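Local coordinates for outer membrane protein YopM (Yersinia pestis, PDB 1JL5) that probably acts as a secreted leucine-rich repeat effector that alters host cell physiology and promotes bacterial survival in host tissues, at residues K124-L132 with L143-F154. Numbering follows the deposited sequence.
Sequences KALSDLPPL and LEKLPELQNSSF
Six waters bridge the two segments, from Leu126 N and Lys145 O to Pro131 O and Phe154 N, while a single direct hydrogen bond, Glu144 N to Lys124 O (3.1 Å, 165° at the hydrogen), ties 124-132 and 143-154 near their starts. That carbonyl also meets the CA-H of Leu143. Beside it Lys124 and Glu144 run in the same direction; the lysine chain bends at chi3 (63°), and its NZ reaches Glu144 OE2 at 3.1 Å in a salt bridge.

One water accepts from Leu126 N and donates to Lys145 O, atoms 4.7 Å apart. A second links Asp128 OD1 with Glu148 N, and a third pairs Leu129 N with Glu148 O. A fourth donates to Pro130 O and meets Ser152 OG. Two more share Pro131 O, one leading to Ser153 N and the other to Phe154 N.

Apolar side chains fill the inner side. Pro147 touches two leucines, its CD 3.6 Å from Leu126 CB and its CG 3.8 Å from Leu129 CD2. Leu129 CD1 presses unusually tightly on Leu149 CD2 (3.4 Å), and Leu126, Leu129 and Leu149 also touch Leu136 of strand 135-137. At the far end Pro131 O lies in the plane of the Phe154 ring, at its edge, 3.4 Å from CD2.

Successive leucine-rich repeats thus stack through a leucine-proline core, while ordered water bridges mainly backbone groups too far apart to bond directly.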
ATOM      1  N   LYS A 124     -18.595  29.708  -3.636  1.00 34.15           N
ATOM      2  CA  LYS A 124     -17.853  30.073  -4.833  1.00 35.81           C
ATOM      3  C   LYS A 124     -17.416  31.518  -4.710  1.00 34.67           C
ATOM      4  O   LYS A 124     -16.540  31.982  -5.438  1.00 36.13           O
ATOM      5  CB  LYS A 124     -18.716  29.888  -6.084  1.00 38.88           C
ATOM      6  CG  LYS A 124     -19.098  28.440  -6.356  1.00 43.79           C
ATOM      7  CD  LYS A 124     -19.621  28.254  -7.777  1.00 47.72           C
ATOM      8  CE  LYS A 124     -18.543  28.570  -8.808  1.00 51.12           C
ATOM      9  NZ  LYS A 124     -18.991  28.331 -10.214  1.00 53.16           N
ATOM     10  N   ALA A 125     -18.028  32.225  -3.770  1.00 33.53           N
ATOM     11  CA  ALA A 125     -17.696  33.621  -3.551  1.00 32.33           C
ATOM     12  C   ALA A 125     -18.010  34.019  -2.123  1.00 31.77           C
ATOM     13  O   ALA A 125     -18.768  33.348  -1.427  1.00 31.27           O
ATOM     14  CB  ALA A 125     -18.473  34.500  -4.518  1.00 30.97           C
ATOM     15  N   LEU A 126     -17.403  35.113  -1.691  1.00 30.63           N
ATOM     16  CA  LEU A 126     -17.619  35.638  -0.357  1.00 31.17           C
ATOM     17  C   LEU A 126     -17.954  37.100  -0.530  1.00 31.63           C
ATOM     18  O   LEU A 126     -17.368  37.783  -1.366  1.00 32.62           O
ATOM     19  CB  LEU A 126     -16.354  35.537   0.494  1.00 30.78           C
ATOM     20  CG  LEU A 126     -15.817  34.177   0.919  1.00 30.89           C
ATOM     21  CD1 LEU A 126     -14.502  34.382   1.662  1.00 29.77           C
ATOM     22  CD2 LEU A 126     -16.832  33.474   1.804  1.00 30.64           C
ATOM     23  N   SER A 127     -18.908  37.582   0.247  1.00 30.91           N
ATOM     24  CA  SER A 127     -19.255  38.985   0.169  1.00 32.23           C
ATOM     25  C   SER A 127     -18.107  39.669   0.882  1.00 32.67           C
ATOM     26  O   SER A 127     -17.323  39.008   1.565  1.00 32.02           O
ATOM     27  CB  SER A 127     -20.566  39.245   0.900  1.00 30.47           C
ATOM     28  OG  SER A 127     -21.627  38.568   0.258  1.00 31.39           O
ATOM     29  N   ASP A 128     -17.992  40.979   0.723  1.00 33.51           N
ATOM     30  CA  ASP A 128     -16.927  41.695   1.389  1.00 33.22           C
ATOM     31  C   ASP A 128     -16.964  41.291   2.845  1.00 32.99           C
ATOM     32  O   ASP A 128     -18.028  41.193   3.448  1.00 32.73           O
ATOM     33  CB  ASP A 128     -17.112  43.198   1.228  1.00 35.28           C
ATOM     34  CG  ASP A 128     -17.056  43.619  -0.216  1.00 37.29           C
ATOM     35  OD1 ASP A 128     -16.317  42.966  -0.981  1.00 39.26           O
ATOM     36  OD2 ASP A 128     -17.739  44.595  -0.588  1.00 42.26           O
ATOM     37  N   LEU A 129     -15.789  41.038   3.399  1.00 32.80           N
ATOM     38  CA  LEU A 129     -15.673  40.592   4.773  1.00 33.07           C
ATOM     39  C   LEU A 129     -16.212  41.545   5.817  1.00 34.42           C
ATOM     40  O   LEU A 129     -16.187  42.764   5.644  1.00 34.51           O
ATOM     41  CB  LEU A 129     -14.211  40.295   5.098  1.00 31.20           C
ATOM     42  CG  LEU A 129     -13.510  39.317   4.160  1.00 31.13           C
ATOM     43  CD1 LEU A 129     -12.084  39.108   4.647  1.00 30.52           C
ATOM     44  CD2 LEU A 129     -14.276  37.993   4.119  1.00 29.11           C
ATOM     45  N   PRO A 130     -16.726  40.988   6.920  1.00 35.48           N
ATOM     46  CA  PRO A 130     -17.260  41.802   8.006  1.00 35.31           C
ATOM     47  C   PRO A 130     -16.048  42.612   8.460  1.00 36.21           C
ATOM     48  O   PRO A 130     -14.945  42.073   8.565  1.00 36.32           O
ATOM     49  CB  PRO A 130     -17.682  40.757   9.031  1.00 36.37           C
ATOM     50  CG  PRO A 130     -18.042  39.583   8.194  1.00 35.90           C
ATOM     51  CD  PRO A 130     -16.944  39.555   7.178  1.00 34.73           C
ATOM     52  N   PRO A 131     -16.230  43.908   8.739  1.00 36.81           N
ATOM     53  CA  PRO A 131     -15.116  44.757   9.168  1.00 35.14           C
ATOM     54  C   PRO A 131     -14.252  44.222  10.301  1.00 33.83           C
ATOM     55  O   PRO A 131     -13.055  44.485  10.351  1.00 34.75           O
ATOM     56  CB  PRO A 131     -15.809  46.068   9.536  1.00 35.48           C
ATOM     57  CG  PRO A 131     -17.147  45.607  10.020  1.00 35.94           C
ATOM     58  CD  PRO A 131     -17.519  44.585   8.974  1.00 36.31           C
ATOM     59  N   LEU A 132     -14.851  43.467  11.209  1.00 32.56           N
ATOM     60  CA  LEU A 132     -14.109  42.942  12.347  1.00 32.75           C
ATOM     61  C   LEU A 132     -13.558  41.535  12.148  1.00 31.67           C
ATOM     62  O   LEU A 132     -13.011  40.946  13.080  1.00 31.99           O
ATOM     63  CB  LEU A 132     -15.000  42.953  13.589  1.00 33.70           C
ATOM     64  CG  LEU A 132     -15.684  44.281  13.924  1.00 35.59           C
ATOM     65  CD1 LEU A 132     -16.506  44.108  15.192  1.00 34.99           C
ATOM     66  CD2 LEU A 132     -14.642  45.375  14.106  1.00 34.67           C
ATOM     67  N   LEU A 143     -14.228  28.822  -3.836  1.00 29.52           N
ATOM     68  CA  LEU A 143     -13.969  30.236  -4.010  1.00 29.50           C
ATOM     69  C   LEU A 143     -13.139  30.439  -5.261  1.00 30.86           C
ATOM     70  O   LEU A 143     -12.051  29.882  -5.395  1.00 30.67           O
ATOM     71  CB  LEU A 143     -13.244  30.787  -2.788  1.00 30.71           C
ATOM     72  CG  LEU A 143     -14.031  30.645  -1.486  1.00 30.59           C
ATOM     73  CD1 LEU A 143     -13.225  31.242  -0.353  1.00 31.28           C
ATOM     74  CD2 LEU A 143     -15.382  31.344  -1.614  1.00 29.41           C
ATOM     75  N   GLU A 144     -13.676  31.219  -6.187  1.00 32.63           N
ATOM     76  CA  GLU A 144     -12.996  31.497  -7.442  1.00 36.04           C
ATOM     77  C   GLU A 144     -12.143  32.721  -7.206  1.00 35.85           C
ATOM     78  O   GLU A 144     -11.118  32.921  -7.848  1.00 37.50           O
ATOM     79  CB  GLU A 144     -14.022  31.785  -8.531  1.00 38.76           C
ATOM     80  CG  GLU A 144     -15.208  30.848  -8.489  1.00 46.09           C
ATOM     81  CD  GLU A 144     -15.319  30.000  -9.727  1.00 49.03           C
ATOM     82  OE1 GLU A 144     -14.311  29.363 -10.102  1.00 52.10           O
ATOM     83  OE2 GLU A 144     -16.417  29.967 -10.320  1.00 52.20           O
ATOM     84  N   LYS A 145     -12.591  33.543  -6.268  1.00 36.28           N
ATOM     85  CA  LYS A 145     -11.888  34.754  -5.914  1.00 37.43           C
ATOM     86  C   LYS A 145     -12.278  35.113  -4.500  1.00 35.57           C
ATOM     87  O   LYS A 145     -13.275  34.630  -3.977  1.00 35.33           O
ATOM     88  CB  LYS A 145     -12.253  35.892  -6.876  1.00 40.40           C
ATOM     89  CG  LYS A 145     -13.742  36.165  -6.993  1.00 46.34           C
ATOM     90  CD  LYS A 145     -14.032  37.159  -8.116  1.00 50.14           C
ATOM     91  CE  LYS A 145     -15.532  37.321  -8.346  1.00 52.76           C
ATOM     92  NZ  LYS A 145     -15.850  38.240  -9.482  1.00 53.44           N
ATOM     93  N   LEU A 146     -11.467  35.943  -3.868  1.00 34.41           N
ATOM     94  CA  LEU A 146     -11.741  36.369  -2.513  1.00 34.08           C
ATOM     95  C   LEU A 146     -12.098  37.838  -2.546  1.00 32.94           C
ATOM     96  O   LEU A 146     -11.692  38.560  -3.452  1.00 33.02           O
ATOM     97  CB  LEU A 146     -10.506  36.183  -1.635  1.00 32.84           C
ATOM     98  CG  LEU A 146     -10.127  34.766  -1.213  1.00 34.38           C
ATOM     99  CD1 LEU A 146      -8.794  34.808  -0.479  1.00 33.47           C
ATOM    100  CD2 LEU A 146     -11.212  34.185  -0.321  1.00 33.00           C
ATOM    101  N   PRO A 147     -12.892  38.297  -1.578  1.00 32.69           N
ATOM    102  CA  PRO A 147     -13.229  39.719  -1.591  1.00 33.46           C
ATOM    103  C   PRO A 147     -11.954  40.421  -1.145  1.00 34.42           C
ATOM    104  O   PRO A 147     -11.021  39.766  -0.673  1.00 33.83           O
ATOM    105  CB  PRO A 147     -14.335  39.814  -0.547  1.00 31.69           C
ATOM    106  CG  PRO A 147     -13.940  38.763   0.442  1.00 32.14           C
ATOM    107  CD  PRO A 147     -13.551  37.606  -0.458  1.00 32.92           C
ATOM    108  N   GLU A 148     -11.898  41.736  -1.300  1.00 35.53           N
ATOM    109  CA  GLU A 148     -10.722  42.477  -0.878  1.00 36.49           C
ATOM    110  C   GLU A 148     -10.417  42.083   0.562  1.00 35.18           C
ATOM    111  O   GLU A 148     -11.325  41.913   1.369  1.00 34.45           O
ATOM    112  CB  GLU A 148     -10.984  43.978  -0.977  1.00 39.53           C
ATOM    113  CG  GLU A 148      -9.860  44.840  -0.439  1.00 45.41           C
ATOM    114  CD  GLU A 148     -10.110  46.314  -0.670  1.00 48.37           C
ATOM    115  OE1 GLU A 148     -11.162  46.816  -0.219  1.00 49.93           O
ATOM    116  OE2 GLU A 148      -9.254  46.968  -1.306  1.00 51.15           O
ATOM    117  N   LEU A 149      -9.138  41.931   0.882  1.00 34.70           N
ATOM    118  CA  LEU A 149      -8.733  41.526   2.221  1.00 34.35           C
ATOM    119  C   LEU A 149      -7.845  42.549   2.908  1.00 35.02           C
ATOM    120  O   LEU A 149      -7.811  42.626   4.133  1.00 35.13           O
ATOM    121  CB  LEU A 149      -7.963  40.204   2.150  1.00 33.60           C
ATOM    122  CG  LEU A 149      -8.599  39.026   1.413  1.00 32.40           C
ATOM    123  CD1 LEU A 149      -7.581  37.897   1.290  1.00 32.25           C
ATOM    124  CD2 LEU A 149      -9.836  38.566   2.155  1.00 29.36           C
ATOM    125  N   GLN A 150      -7.123  43.328   2.113  1.00 37.03           N
ATOM    126  CA  GLN A 150      -6.189  44.303   2.654  1.00 39.22           C
ATOM    127  C   GLN A 150      -6.788  45.322   3.612  1.00 39.49           C
ATOM    128  O   GLN A 150      -6.074  45.877   4.441  1.00 40.85           O
ATOM    129  CB  GLN A 150      -5.467  45.019   1.513  1.00 40.62           C
ATOM    130  CG  GLN A 150      -6.324  45.971   0.713  1.00 45.14           C
ATOM    131  CD  GLN A 150      -5.556  46.583  -0.436  1.00 48.41           C
ATOM    132  OE1 GLN A 150      -4.398  46.970  -0.281  1.00 49.99           O
ATOM    133  NE2 GLN A 150      -6.195  46.682  -1.595  1.00 49.78           N
ATOM    134  N   ASN A 151      -8.089  45.570   3.513  1.00 39.48           N
ATOM    135  CA  ASN A 151      -8.715  46.536   4.403  1.00 39.59           C
ATOM    136  C   ASN A 151      -9.351  45.892   5.618  1.00 39.12           C
ATOM    137  O   ASN A 151     -10.106  46.527   6.352  1.00 40.49           O
ATOM    138  CB  ASN A 151      -9.743  47.368   3.647  1.00 39.12           C
ATOM    139  CG  ASN A 151      -9.109  48.195   2.554  1.00 41.21           C
ATOM    140  OD1 ASN A 151      -8.084  48.840   2.771  1.00 42.05           O
ATOM    141  ND2 ASN A 151      -9.716  48.187   1.374  1.00 41.88           N
ATOM    142  N   SER A 152      -9.042  44.621   5.829  1.00 38.28           N
ATOM    143  CA  SER A 152      -9.568  43.913   6.983  1.00 37.87           C
ATOM    144  C   SER A 152      -8.579  44.151   8.112  1.00 38.07           C
ATOM    145  O   SER A 152      -7.664  43.361   8.346  1.00 38.93           O
ATOM    146  CB  SER A 152      -9.703  42.429   6.668  1.00 36.58           C
ATOM    147  OG  SER A 152     -10.624  42.251   5.609  1.00 36.45           O
ATOM    148  N   SER A 153      -8.779  45.268   8.798  1.00 37.56           N
ATOM    149  CA  SER A 153      -7.922  45.696   9.890  1.00 36.72           C
ATOM    150  C   SER A 153      -7.669  44.660  10.972  1.00 35.79           C
ATOM    151  O   SER A 153      -6.687  44.757  11.700  1.00 37.00           O
ATOM    152  CB  SER A 153      -8.511  46.959  10.527  1.00 37.50           C
ATOM    153  OG  SER A 153      -8.689  47.970   9.552  1.00 38.49           O
ATOM    154  N   PHE A 154      -8.539  43.664  11.079  1.00 34.23           N
ATOM    155  CA  PHE A 154      -8.377  42.660  12.119  1.00 33.28           C
ATOM    156  C   PHE A 154      -8.211  41.253  11.571  1.00 31.27           C
ATOM    157  O   PHE A 154      -8.144  40.295  12.335  1.00 31.38           O
ATOM    158  CB  PHE A 154      -9.582  42.714  13.055  1.00 36.12           C
ATOM    159  CG  PHE A 154      -9.909  44.100  13.521  1.00 39.46           C
ATOM    160  CD1 PHE A 154      -9.119  44.733  14.475  1.00 39.77           C
ATOM    161  CD2 PHE A 154     -10.976  44.797  12.964  1.00 39.99           C
ATOM    162  CE1 PHE A 154      -9.383  46.041  14.865  1.00 40.90           C
ATOM    163  CE2 PHE A 154     -11.249  46.106  13.348  1.00 41.51           C
ATOM    164  CZ  PHE A 154     -10.451  46.729  14.299  1.00 41.03           C
TER
HETATM  165  O   HOH W   1     -15.232  36.121  -2.978  1.00 37.11           O
HETATM  166  O   HOH W   2     -14.138  42.947  -2.383  1.00 37.06           O
HETATM  167  O   HOH W   3     -13.894  42.268   1.826  1.00 33.46           O
HETATM  168  O   HOH W   4     -12.727  42.746   7.140  1.00 47.48           O
HETATM  169  O   HOH W   5     -10.869  42.661   9.833  1.00 31.94           O
HETATM  170  O   HOH W   6     -11.719  46.052   8.898  1.00 40.32           O